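Local coordinates for cytochrome P450 (Novosphingobium aromaticivorans, PDB 3OFT), which binds a haem group, protoporphyrin IX with its iron, as a member of the cytochrome P450 family of haem proteins, at residues A[275-280]-A[311-316]; A[58-63]-A[304-309]; A[12-17]-A[28-33]. All coordinates share one frame; numbering follows the deposited sequence.

Overall arrangement
Contact 2 meets the haem directly, through the hydrogen bond from Trp61 to a propionate. Contact 1 approaches the same haem with the side chain of Met275, about 5 Å away at nearest atoms. Contact 3 stands further back: nearest side-chain atoms are about 13 Å from Trp30 to the haem and about 9 Å from Ile16 to the bound (2R,5R)-hexane-2,5-diol. Centre to centre, contacts 1 and 2 are about 13 Å apart and contact 3 is about 15 Å from each. Strand 303-307 runs on into helix 309-312, tying contact 2 to contact 1. Trp30 CH2 packs 3.7 Å from Tyr305 CE1, and Lys31 NZ lies 2.7 Å from Leu313 O, a probable hydrogen bond.

Contact 1 (A[275-280]-A[311-316]); sequences MRRYPT and HNLDPA
Asn312 drives its carboxamide against the C-terminal turn of helix 267-277 and donates a hydrogen bond to Arg276 O. ND2 of Asn312 lies 2.9 Å from Arg276 O, the N-H...O angle is 170°, and the donor arrives in the carbonyl plane on a lone pair. With CG placed beside its own backbone N (chi1 -66°), the amide runs back past Pro279, whose CG sits 3.8 Å from Asn312 ND2. The other amide atom, OD1, accepts from the backbone N of Thr336; bonds at both ends thus fix the rotation of the buried amide.

A second link passes through water. Arg276 NH1 donates to a water 3.0 Å away, which in turn donates to Asn312 O at 2.7 Å; both oxygens lie at the edge of the guanidinium, in its plane. Arg276 NH2 forms a salt bridge with Glu273, and NH1 also reaches Pro321 O, so that these partners hold the guanidinium's orientation. Glu273 and Arg276, three positions apart, are the ExxR pair of the P450 K helix, and the loop residue His335 packs against both Arg276 and Asn312.

Away from the amide the packing is looser, without a hydrogen bond across the segments, and ends at partly exposed Arg277. Leu313 CD2 rests 3.5 Å from Arg277 O, a buried carbonyl with no polar partner in the model. Arg277 crosses Leu313 at about a right angle and brings NH1 to 3.7 Å from Leu313 CD1. Its CG lies over the centre of the Tyr278 ring, and the bend at chi2 (60°) brings one face of the guanidinium to Tyr278 CE1, while NE is bonded to Glu322 O. Pro315 and Ala316 are exposed and belong to an Asx turn in which Asp314 OD1 accepts from Ala316 N.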
loop_
_atom_site.group_PDB
_atom_site.type_symbol
_atom_site.label_atom_id
_atom_site.label_comp_id
_atom_site.label_asym_id
_atom_site.label_seq_id
_atom_site.Cartn_x
_atom_site.Cartn_y
_atom_site.Cartn_z
ATOM N N MET A 275 -1.206 -9.707 6.874
ATOM C CA MET A 275 -0.508 -8.874 5.854
ATOM C C MET A 275 0.011 -9.727 4.696
ATOM O O MET A 275 -0.049 -9.316 3.537
ATOM C CB MET A 275 0.578 -7.990 6.468
ATOM C CG MET A 275 -0.021 -6.974 7.448
ATOM S SD MET A 275 1.142 -5.985 8.433
ATOM C CE MET A 275 1.723 -4.876 7.160
ATOM N N ARG A 276 0.452 -10.938 4.994
ATOM C CA ARG A 276 0.890 -11.890 3.971
ATOM C C ARG A 276 -0.332 -12.354 3.183
ATOM O O ARG A 276 -0.258 -12.531 1.960
ATOM C CB ARG A 276 1.563 -13.123 4.653
ATOM C CG ARG A 276 2.118 -14.117 3.674
ATOM C CD ARG A 276 2.167 -15.553 4.248
ATOM N NE ARG A 276 0.850 -16.062 4.715
ATOM C CZ ARG A 276 -0.094 -16.593 3.936
ATOM N NH1 ARG A 276 0.032 -16.650 2.606
ATOM N NH2 ARG A 276 -1.228 -17.038 4.495
ATOM N N ARG A 277 -1.445 -12.566 3.896
ATOM C CA ARG A 277 -2.638 -13.230 3.306
ATOM C C ARG A 277 -3.408 -12.311 2.349
ATOM O O ARG A 277 -4.044 -12.790 1.401
ATOM C CB ARG A 277 -3.598 -13.675 4.441
ATOM C CG ARG A 277 -4.971 -14.254 4.011
ATOM C CD ARG A 277 -4.859 -15.519 3.125
ATOM N NE ARG A 277 -6.202 -15.956 2.672
ATOM C CZ ARG A 277 -6.863 -15.459 1.629
ATOM N NH1 ARG A 277 -6.365 -14.456 0.922
ATOM N NH2 ARG A 277 -8.078 -15.914 1.339
ATOM N N TYR A 278 -3.406 -11.002 2.638
ATOM C CA TYR A 278 -4.259 -10.040 1.873
ATOM C C TYR A 278 -3.521 -8.896 1.180
ATOM O O TYR A 278 -3.898 -7.717 1.367
ATOM C CB TYR A 278 -5.410 -9.449 2.730
ATOM C CG TYR A 278 -6.283 -10.537 3.324
ATOM C CD1 TYR A 278 -7.139 -11.283 2.503
ATOM C CD2 TYR A 278 -6.232 -10.838 4.682
ATOM C CE1 TYR A 278 -7.958 -12.324 3.042
ATOM C CE2 TYR A 278 -7.045 -11.866 5.228
ATOM C CZ TYR A 278 -7.918 -12.578 4.401
ATOM O OH TYR A 278 -8.738 -13.591 4.895
ATOM N N PRO A 279 -2.528 -9.228 0.323
ATOM C CA PRO A 279 -1.800 -8.168 -0.351
ATOM C C PRO A 279 -2.598 -7.621 -1.534
ATOM O O PRO A 279 -3.227 -8.405 -2.296
ATOM C CB PRO A 279 -0.532 -8.893 -0.850
ATOM C CG PRO A 279 -1.073 -10.301 -1.228
ATOM C CD PRO A 279 -1.971 -10.565 0.005
ATOM N N THR A 280 -2.562 -6.309 -1.734
ATOM C CA THR A 280 -3.350 -5.749 -2.833
ATOM C C THR A 280 -2.572 -4.736 -3.649
ATOM O O THR A 280 -3.185 -4.003 -4.453
ATOM C CB THR A 280 -4.655 -5.115 -2.332
ATOM O OG1 THR A 280 -4.378 -4.003 -1.462
ATOM C CG2 THR A 280 -5.593 -6.178 -1.631
ATOM N N HIS A 311 2.502 -13.451 -6.192
ATOM C CA HIS A 311 3.552 -14.173 -5.423
ATOM C C HIS A 311 2.970 -14.777 -4.148
ATOM O O HIS A 311 2.998 -16.026 -3.974
ATOM C CB HIS A 311 4.741 -13.252 -5.085
ATOM C CG HIS A 311 5.842 -13.923 -4.321
ATOM N ND1 HIS A 311 6.413 -15.116 -4.709
ATOM C CD2 HIS A 311 6.488 -13.549 -3.198
ATOM C CE1 HIS A 311 7.350 -15.459 -3.841
ATOM N NE2 HIS A 311 7.426 -14.516 -2.928
ATOM N N ASN A 312 2.462 -13.924 -3.251
ATOM C CA ASN A 312 1.953 -14.405 -1.950
ATOM C C ASN A 312 0.935 -15.521 -2.017
ATOM O O ASN A 312 0.984 -16.434 -1.196
ATOM C CB ASN A 312 1.338 -13.302 -1.130
ATOM C CG ASN A 312 2.353 -12.271 -0.690
ATOM O OD1 ASN A 312 3.385 -12.059 -1.349
ATOM N ND2 ASN A 312 2.067 -11.622 0.430
ATOM N N LEU A 313 0.006 -15.443 -2.955
ATOM C CA LEU A 313 -1.079 -16.409 -2.967
ATOM C C LEU A 313 -0.957 -17.499 -4.043
ATOM O O LEU A 313 -1.954 -18.178 -4.346
ATOM C CB LEU A 313 -2.435 -15.681 -3.070
ATOM C CG LEU A 313 -2.732 -14.687 -1.923
ATOM C CD1 LEU A 313 -4.160 -14.213 -2.063
ATOM C CD2 LEU A 313 -2.518 -15.316 -0.490
ATOM N N ASP A 314 0.226 -17.638 -4.638
ATOM C CA ASP A 314 0.465 -18.618 -5.705
ATOM C C ASP A 314 0.872 -19.890 -4.936
ATOM O O ASP A 314 1.918 -19.878 -4.259
ATOM C CB ASP A 314 1.631 -18.175 -6.603
ATOM C CG ASP A 314 1.980 -19.212 -7.715
ATOM O OD1 ASP A 314 1.453 -20.350 -7.666
ATOM O OD2 ASP A 314 2.749 -18.858 -8.661
ATOM N N PRO A 315 0.031 -20.941 -5.000
ATOM C CA PRO A 315 0.340 -22.217 -4.311
ATOM C C PRO A 315 1.667 -22.841 -4.758
ATOM O O PRO A 315 2.253 -23.644 -4.028
ATOM C CB PRO A 315 -0.850 -23.126 -4.635
ATOM C CG PRO A 315 -1.676 -22.452 -5.650
ATOM C CD PRO A 315 -1.181 -21.025 -5.854
ATOM N N ALA A 316 2.169 -22.424 -5.914
ATOM C CA ALA A 316 3.485 -22.880 -6.333
ATOM C C ALA A 316 4.642 -22.168 -5.582
ATOM O O ALA A 316 5.752 -22.694 -5.525
ATOM C CB ALA A 316 3.626 -22.816 -7.859
HETATM O O HOH W 1 2.510 -16.064 0.998
#

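Contact 2 (A[58-63]-A[304-309]); sequences RELWGD and VYLPSV. With HEM (protoporphyrin IX containing Fe), chain D.
Trp61 lies along Leu306, the two side chains running past each other in opposite directions, and the indole can be followed from its root on helix 54-62 to the haem. CB of Trp61 starts at 3.8 Å from Leu306 CD1, and CG keeps to the same methyl. A chi1 of -158° sets the ring opposite the backbone N and carries it toward strand 303-307. CE3 of Trp61 then packs 3.7 Å from Leu306 CB. At the far corner Trp61 CZ3 meets main chain: it is 3.4 Å from Leu306 O, which stands oblique to the ring, and 3.6 Å from Ser308 N, which lies at the ring edge and in its plane. CH2 comes next, against Ser308 CB. Toward the haem, Trp61 CZ2 is 3.7 Å from the methyl HEM CMA, and Trp61 NE1 donates to the propionate oxygen HEM O2A at 2.9 Å with an N-H...O angle of 147°.

One residue earlier, Leu60 widens the apolar patch. Leu60 CB touches Leu306 CD2 at 3.9 Å, and its CD2 reaches Val304 CG1, the two side chains crossing at about a right angle. Leu306 therefore inserts between Leu60 and Trp61, one methyl to each. The helix axis passes 8.9 Å from the strand axis, with side chains filling most of the interval. Just past the strand, Ser308 OG is hydrogen-bonded to Val281 O, and the neighbouring strand adds Val283 and Arg285 against the indole.

No hydrogen bond joins the two segments; apolar packing sets the ring of Trp61, a haem-pocket residue, so that its one N-H faces the propionate. His343, Arg285 and Arg98 also bond to the haem; the neutral indole N-H probably supplements the two arginines in balancing the propionate charge.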
loop_
_atom_site.group_PDB
_atom_site.type_symbol
_atom_site.label_atom_id
_atom_site.label_comp_id
_atom_site.label_asym_id
_atom_site.label_seq_id
_atom_site.Cartn_x
_atom_site.Cartn_y
_atom_site.Cartn_z
ATOM N N ARG A 58 8.286 -12.318 -8.344
ATOM C CA ARG A 58 9.371 -12.093 -7.387
ATOM C C ARG A 58 10.728 -11.706 -8.061
ATOM O O ARG A 58 11.453 -10.792 -7.588
ATOM C CB ARG A 58 9.521 -13.319 -6.475
ATOM C CG ARG A 58 10.559 -13.169 -5.429
ATOM C CD ARG A 58 10.085 -12.271 -4.311
ATOM N NE ARG A 58 11.032 -12.334 -3.186
ATOM C CZ ARG A 58 10.755 -11.948 -1.942
ATOM N NH1 ARG A 58 9.561 -11.468 -1.657
ATOM N NH2 ARG A 58 11.684 -12.019 -0.998
ATOM N N GLU A 59 11.080 -12.384 -9.145
ATOM C CA GLU A 59 12.346 -12.124 -9.835
ATOM C C GLU A 59 12.374 -10.751 -10.515
ATOM O O GLU A 59 13.354 -10.008 -10.422
ATOM C CB GLU A 59 12.715 -13.244 -10.820
ATOM C CG GLU A 59 11.967 -13.231 -12.159
ATOM C CD GLU A 59 12.535 -14.201 -13.195
ATOM O OE1 GLU A 59 11.838 -14.430 -14.212
ATOM O OE2 GLU A 59 13.654 -14.727 -12.988
ATOM N N LEU A 60 11.308 -10.402 -11.211
ATOM C CA LEU A 60 11.311 -9.119 -11.941
ATOM C C LEU A 60 11.229 -7.903 -11.012
ATOM O O LEU A 60 11.824 -6.857 -11.284
ATOM C CB LEU A 60 10.101 -9.117 -12.856
ATOM C CG LEU A 60 10.224 -9.636 -14.293
ATOM C CD1 LEU A 60 11.503 -10.367 -14.733
ATOM C CD2 LEU A 60 8.839 -10.064 -14.952
ATOM N N TRP A 61 10.519 -8.047 -9.892
ATOM C CA TRP A 61 10.360 -6.947 -8.931
ATOM C C TRP A 61 11.713 -6.585 -8.333
ATOM O O TRP A 61 11.993 -5.412 -8.042
ATOM C CB TRP A 61 9.403 -7.381 -7.820
ATOM C CG TRP A 61 8.723 -6.254 -7.060
ATOM C CD1 TRP A 61 9.292 -5.145 -6.504
ATOM C CD2 TRP A 61 7.341 -6.207 -6.733
ATOM N NE1 TRP A 61 8.309 -4.381 -5.856
ATOM C CE2 TRP A 61 7.113 -5.026 -5.989
ATOM C CE3 TRP A 61 6.264 -7.051 -7.004
ATOM C CZ2 TRP A 61 5.834 -4.662 -5.520
ATOM C CZ3 TRP A 61 4.988 -6.698 -6.528
ATOM C CH2 TRP A 61 4.794 -5.509 -5.792
ATOM N N GLY A 62 12.552 -7.598 -8.145
ATOM C CA GLY A 62 13.852 -7.395 -7.536
ATOM C C GLY A 62 14.943 -6.939 -8.504
ATOM O O GLY A 62 16.032 -6.544 -8.061
ATOM N N ASP A 63 14.672 -7.001 -9.807
ATOM C CA ASP A 63 15.656 -6.598 -10.828
ATOM C C ASP A 63 15.586 -5.087 -11.006
ATOM O O ASP A 63 15.102 -4.591 -12.024
ATOM C CB ASP A 63 15.386 -7.327 -12.160
ATOM C CG ASP A 63 16.552 -7.206 -13.171
ATOM O OD1 ASP A 63 17.448 -6.346 -12.981
ATOM O OD2 ASP A 63 16.522 -7.973 -14.179
ATOM N N VAL A 304 6.080 -3.419 -17.648
ATOM C CA VAL A 304 5.828 -4.675 -16.946
ATOM C C VAL A 304 5.017 -4.376 -15.675
ATOM O O VAL A 304 5.386 -3.470 -14.913
ATOM C CB VAL A 304 7.148 -5.356 -16.501
ATOM C CG1 VAL A 304 6.838 -6.735 -15.916
ATOM C CG2 VAL A 304 8.153 -5.428 -17.679
ATOM N N TYR A 305 3.923 -5.103 -15.469
ATOM C CA TYR A 305 3.072 -4.888 -14.285
ATOM C C TYR A 305 3.242 -6.089 -13.356
ATOM O O TYR A 305 3.187 -7.252 -13.814
ATOM C CB TYR A 305 1.612 -4.768 -14.712
ATOM C CG TYR A 305 0.694 -4.133 -13.691
ATOM C CD1 TYR A 305 -0.252 -4.900 -13.023
ATOM C CD2 TYR A 305 0.803 -2.771 -13.378
ATOM C CE1 TYR A 305 -1.117 -4.313 -12.098
ATOM C CE2 TYR A 305 -0.045 -2.182 -12.442
ATOM C CZ TYR A 305 -0.993 -2.968 -11.814
ATOM O OH TYR A 305 -1.855 -2.399 -10.906
ATOM N N LEU A 306 3.442 -5.808 -12.070
ATOM C CA LEU A 306 3.809 -6.816 -11.079
ATOM C C LEU A 306 2.824 -6.815 -9.913
ATOM O O LEU A 306 2.898 -5.937 -9.060
ATOM C CB LEU A 306 5.213 -6.519 -10.532
ATOM C CG LEU A 306 6.329 -6.341 -11.545
ATOM C CD1 LEU A 306 7.618 -6.012 -10.822
ATOM C CD2 LEU A 306 6.514 -7.618 -12.406
ATOM N N PRO A 307 1.933 -7.822 -9.848
ATOM C CA PRO A 307 0.986 -7.915 -8.766
ATOM C C PRO A 307 1.522 -8.741 -7.610
ATOM O O PRO A 307 1.776 -9.923 -7.761
ATOM C CB PRO A 307 -0.215 -8.589 -9.409
ATOM C CG PRO A 307 0.381 -9.472 -10.471
ATOM C CD PRO A 307 1.637 -8.781 -10.933
ATOM N N SER A 308 1.647 -8.130 -6.440
ATOM C CA SER A 308 2.148 -8.881 -5.273
ATOM C C SER A 308 1.279 -10.097 -4.908
ATOM O O SER A 308 1.829 -11.098 -4.447
ATOM C CB SER A 308 2.338 -7.979 -4.049
ATOM O OG SER A 308 1.090 -7.420 -3.667
ATOM N N VAL A 309 -0.031 -10.025 -5.156
ATOM C CA VAL A 309 -0.955 -11.130 -4.844
ATOM C C VAL A 309 -0.526 -12.433 -5.555
ATOM O O VAL A 309 -0.682 -13.503 -4.993
ATOM C CB VAL A 309 -2.451 -10.773 -5.156
ATOM C CG1 VAL A 309 -2.655 -10.583 -6.666
ATOM C CG2 VAL A 309 -3.445 -11.857 -4.580
HETATM C CHA HEM D . 7.272 1.413 -1.235
HETATM C CHB HEM D . 3.442 -1.315 0.025
HETATM C CHC HEM D . 2.715 1.525 3.860
HETATM C CHD HEM D . 5.786 4.745 2.042
HETATM C C1A HEM D . 6.335 0.398 -1.168
HETATM C C2A HEM D . 6.307 -0.749 -2.044
HETATM C C3A HEM D . 5.271 -1.516 -1.722
HETATM C C4A HEM D . 4.559 -0.855 -0.627
HETATM C CMA HEM D . 4.877 -2.818 -2.463
HETATM C CAA HEM D . 7.354 -1.067 -3.151
HETATM C CBA HEM D . 6.980 -0.274 -4.383
HETATM C CGA HEM D . 7.879 -0.594 -5.569
HETATM O O1A HEM D . 7.747 0.107 -6.620
HETATM O O2A HEM D . 8.740 -1.529 -5.532
HETATM C C1B HEM D . 2.901 -0.800 1.195
HETATM C C2B HEM D . 1.833 -1.384 1.965
HETATM C C3B HEM D . 1.648 -0.579 3.030
HETATM C C4B HEM D . 2.593 0.517 2.942
HETATM C CMB HEM D . 1.101 -2.684 1.583
HETATM C CAB HEM D . 0.649 -0.639 4.189
HETATM C CBB HEM D . -0.311 -1.577 4.291
HETATM C C1C HEM D . 3.460 2.663 3.759
HETATM C C2C HEM D . 3.552 3.743 4.733
HETATM C C3C HEM D . 4.401 4.656 4.182
HETATM C C4C HEM D . 4.921 4.131 2.940
HETATM C CMC HEM D . 2.765 3.803 6.080
HETATM C CAC HEM D . 4.928 6.003 4.732
HETATM C CBC HEM D . 4.208 6.779 5.536
HETATM C C1D HEM D . 6.479 4.149 1.040
HETATM C C2D HEM D . 7.549 4.797 0.294
HETATM C C3D HEM D . 8.028 3.741 -0.685
HETATM C C4D HEM D . 7.202 2.582 -0.493
HETATM C CMD HEM D . 8.123 6.243 0.508
HETATM C CAD HEM D . 9.188 3.956 -1.700
HETATM C CBD HEM D . 10.405 3.224 -1.109
HETATM C CGD HEM D . 11.486 3.272 -2.194
HETATM O O1D HEM D . 11.203 3.536 -3.380
HETATM O O2D HEM D . 12.654 2.991 -1.905
HETATM N NA HEM D . 5.255 0.292 -0.289
HETATM N NB HEM D . 3.356 0.322 1.857
HETATM N NC HEM D . 4.337 2.915 2.716
HETATM N ND HEM D . 6.291 2.867 0.536
HETATM FE FE HEM D . 4.860 1.565 1.249
HETATM O O HOH W 2 3.335 2.764 -0.148
#

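Contact 3 (A[12-17]-A[28-33]); sequences VDFDIF and AAWKTL
Phe14 sets the edge of its ring against the face of the Trp30 six-membered ring. Their centroids are 4.8 Å apart and the planes stand at 54°, an inclined edge-to-face pair whose closest approach is Phe14 CE2 to Trp30 CH2 at 3.7 Å. Phe14 CG is anti to the backbone N (chi1 -159°), which carries the ring across to the helix. Leu33 covers one face of Phe14: its CD1 is 4.1 Å from the ring centroid and only 5° off the normal, a CH-pi contact. At the rim, in the ring plane, Phe14 CE1 lies 3.8 Å from Ala29 O. Ile16 adds its CG2 methyl, 3.8 Å from Trp30 CH2. A water bridges the segments where direct bonds are lacking, accepting from Trp30 NE1 at 3.0 Å and donating to Ile16 O at 2.8 Å.

The second shell holds these groups in place. Ala29 O accepts from Thr32 OG1 at 2.8 Å, so the carbonyl beside the phenyl edge has a polar partner. Asp15 OD2 takes Phe17 N in an Asx turn.

Further out, Ile50 backs Phe14, Ile16 and Leu33, while Tyr305 and Pro307 support Trp30. The arrangement is the N-terminal part of a P450 fold, its first helix and the preceding loop packed on the main beta-sheet.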
loop_
_atom_site.group_PDB
_atom_site.type_symbol
_atom_site.label_atom_id
_atom_site.label_comp_id
_atom_site.label_asym_id
_atom_site.label_seq_id
_atom_site.Cartn_x
_atom_site.Cartn_y
_atom_site.Cartn_z
ATOM N N VAL A 12 -3.293 -11.681 -23.672
ATOM C CA VAL A 12 -4.551 -11.603 -22.912
ATOM C C VAL A 12 -5.131 -10.208 -23.081
ATOM O O VAL A 12 -4.447 -9.310 -23.522
ATOM C CB VAL A 12 -4.377 -11.896 -21.397
ATOM C CG1 VAL A 12 -3.833 -13.291 -21.148
ATOM C CG2 VAL A 12 -3.479 -10.832 -20.723
ATOM N N ASP A 13 -6.383 -10.005 -22.702
ATOM C CA ASP A 13 -6.902 -8.650 -22.709
ATOM C C ASP A 13 -7.180 -8.116 -21.288
ATOM O O ASP A 13 -7.793 -7.044 -21.111
ATOM C CB ASP A 13 -8.140 -8.592 -23.594
ATOM C CG ASP A 13 -9.288 -9.383 -23.023
ATOM O OD1 ASP A 13 -10.431 -9.240 -23.529
ATOM O OD2 ASP A 13 -9.054 -10.166 -22.075
ATOM N N PHE A 14 -6.722 -8.853 -20.287
ATOM C CA PHE A 14 -6.783 -8.445 -18.865
ATOM C C PHE A 14 -6.568 -6.949 -18.599
ATOM O O PHE A 14 -5.488 -6.427 -18.882
ATOM C CB PHE A 14 -5.750 -9.259 -18.075
ATOM C CG PHE A 14 -6.014 -9.332 -16.593
ATOM C CD1 PHE A 14 -6.780 -10.382 -16.053
ATOM C CD2 PHE A 14 -5.460 -8.389 -15.727
ATOM C CE1 PHE A 14 -6.991 -10.478 -14.687
ATOM C CE2 PHE A 14 -5.702 -8.454 -14.344
ATOM C CZ PHE A 14 -6.451 -9.535 -13.829
ATOM N N ASP A 15 -7.591 -6.273 -18.048
ATOM C CA ASP A 15 -7.525 -4.864 -17.672
ATOM C C ASP A 15 -7.180 -4.753 -16.183
ATOM O O ASP A 15 -8.018 -5.044 -15.334
ATOM C CB ASP A 15 -8.878 -4.189 -17.922
ATOM C CG ASP A 15 -8.921 -2.735 -17.472
ATOM O OD1 ASP A 15 -10.023 -2.164 -17.630
ATOM O OD2 ASP A 15 -7.919 -2.140 -16.958
ATOM N N ILE A 16 -5.960 -4.313 -15.873
ATOM C CA ILE A 16 -5.520 -4.218 -14.468
ATOM C C ILE A 16 -6.339 -3.274 -13.572
ATOM O O ILE A 16 -6.375 -3.441 -12.328
ATOM C CB ILE A 16 -4.007 -3.909 -14.398
ATOM C CG1 ILE A 16 -3.741 -2.523 -15.011
ATOM C CG2 ILE A 16 -3.253 -5.086 -15.052
ATOM C CD1 ILE A 16 -2.292 -2.244 -15.443
ATOM N N PHE A 17 -7.035 -2.325 -14.189
ATOM C CA PHE A 17 -7.913 -1.416 -13.468
ATOM C C PHE A 17 -9.279 -2.017 -13.138
ATOM O O PHE A 17 -9.940 -1.542 -12.224
ATOM C CB PHE A 17 -8.039 -0.055 -14.192
ATOM C CG PHE A 17 -6.726 0.671 -14.317
ATOM C CD1 PHE A 17 -6.140 1.271 -13.209
ATOM C CD2 PHE A 17 -6.053 0.728 -15.542
ATOM C CE1 PHE A 17 -4.918 1.947 -13.313
ATOM C CE2 PHE A 17 -4.820 1.393 -15.655
ATOM C CZ PHE A 17 -4.254 2.008 -14.546
ATOM N N ALA A 28 -9.507 -13.556 -5.923
ATOM C CA ALA A 28 -9.913 -14.531 -6.925
ATOM C C ALA A 28 -9.731 -13.936 -8.356
ATOM O O ALA A 28 -9.307 -14.646 -9.278
ATOM C CB ALA A 28 -11.368 -14.937 -6.689
ATOM N N ALA A 29 -10.075 -12.661 -8.541
ATOM C CA ALA A 29 -9.958 -12.012 -9.880
ATOM C C ALA A 29 -8.533 -12.071 -10.468
ATOM O O ALA A 29 -8.354 -12.364 -11.650
ATOM C CB ALA A 29 -10.484 -10.574 -9.852
ATOM N N TRP A 30 -7.533 -11.773 -9.643
ATOM C CA TRP A 30 -6.129 -11.863 -10.029
ATOM C C TRP A 30 -5.645 -13.292 -10.182
ATOM O O TRP A 30 -4.899 -13.612 -11.116
ATOM C CB TRP A 30 -5.289 -11.128 -8.982
ATOM C CG TRP A 30 -5.190 -9.692 -9.334
ATOM C CD1 TRP A 30 -5.921 -8.632 -8.816
ATOM C CD2 TRP A 30 -4.353 -9.153 -10.348
ATOM N NE1 TRP A 30 -5.547 -7.458 -9.460
ATOM C CE2 TRP A 30 -4.585 -7.752 -10.396
ATOM C CE3 TRP A 30 -3.411 -9.722 -11.227
ATOM C CZ2 TRP A 30 -3.875 -6.898 -11.277
ATOM C CZ3 TRP A 30 -2.733 -8.878 -12.116
ATOM C CH2 TRP A 30 -2.961 -7.490 -12.126
ATOM N N LYS A 31 -6.086 -14.159 -9.277
ATOM C CA LYS A 31 -5.663 -15.557 -9.324
ATOM C C LYS A 31 -6.104 -16.342 -10.566
ATOM O O LYS A 31 -5.527 -17.396 -10.846
ATOM C CB LYS A 31 -6.065 -16.312 -8.038
ATOM C CG LYS A 31 -5.113 -15.978 -6.876
ATOM C CD LYS A 31 -5.450 -16.736 -5.592
ATOM C CE LYS A 31 -5.070 -18.213 -5.698
ATOM N NZ LYS A 31 -4.625 -18.786 -4.365
ATOM N N THR A 32 -7.082 -15.831 -11.309
ATOM C CA THR A 32 -7.442 -16.425 -12.607
ATOM C C THR A 32 -6.208 -16.545 -13.509
ATOM O O THR A 32 -6.117 -17.485 -14.328
ATOM C CB THR A 32 -8.489 -15.617 -13.367
ATOM O OG1 THR A 32 -7.974 -14.297 -13.632
ATOM C CG2 THR A 32 -9.758 -15.508 -12.561
ATOM N N LEU A 33 -5.249 -15.629 -13.341
ATOM C CA LEU A 33 -4.051 -15.636 -14.174
ATOM C C LEU A 33 -3.094 -16.794 -13.889
ATOM O O LEU A 33 -2.235 -17.089 -14.702
ATOM C CB LEU A 33 -3.276 -14.296 -14.085
ATOM C CG LEU A 33 -3.909 -13.049 -14.713
ATOM C CD1 LEU A 33 -2.953 -11.850 -14.511
ATOM C CD2 LEU A 33 -4.164 -13.273 -16.207
HETATM O O HOH W 3 -6.091 -4.540 -9.819
#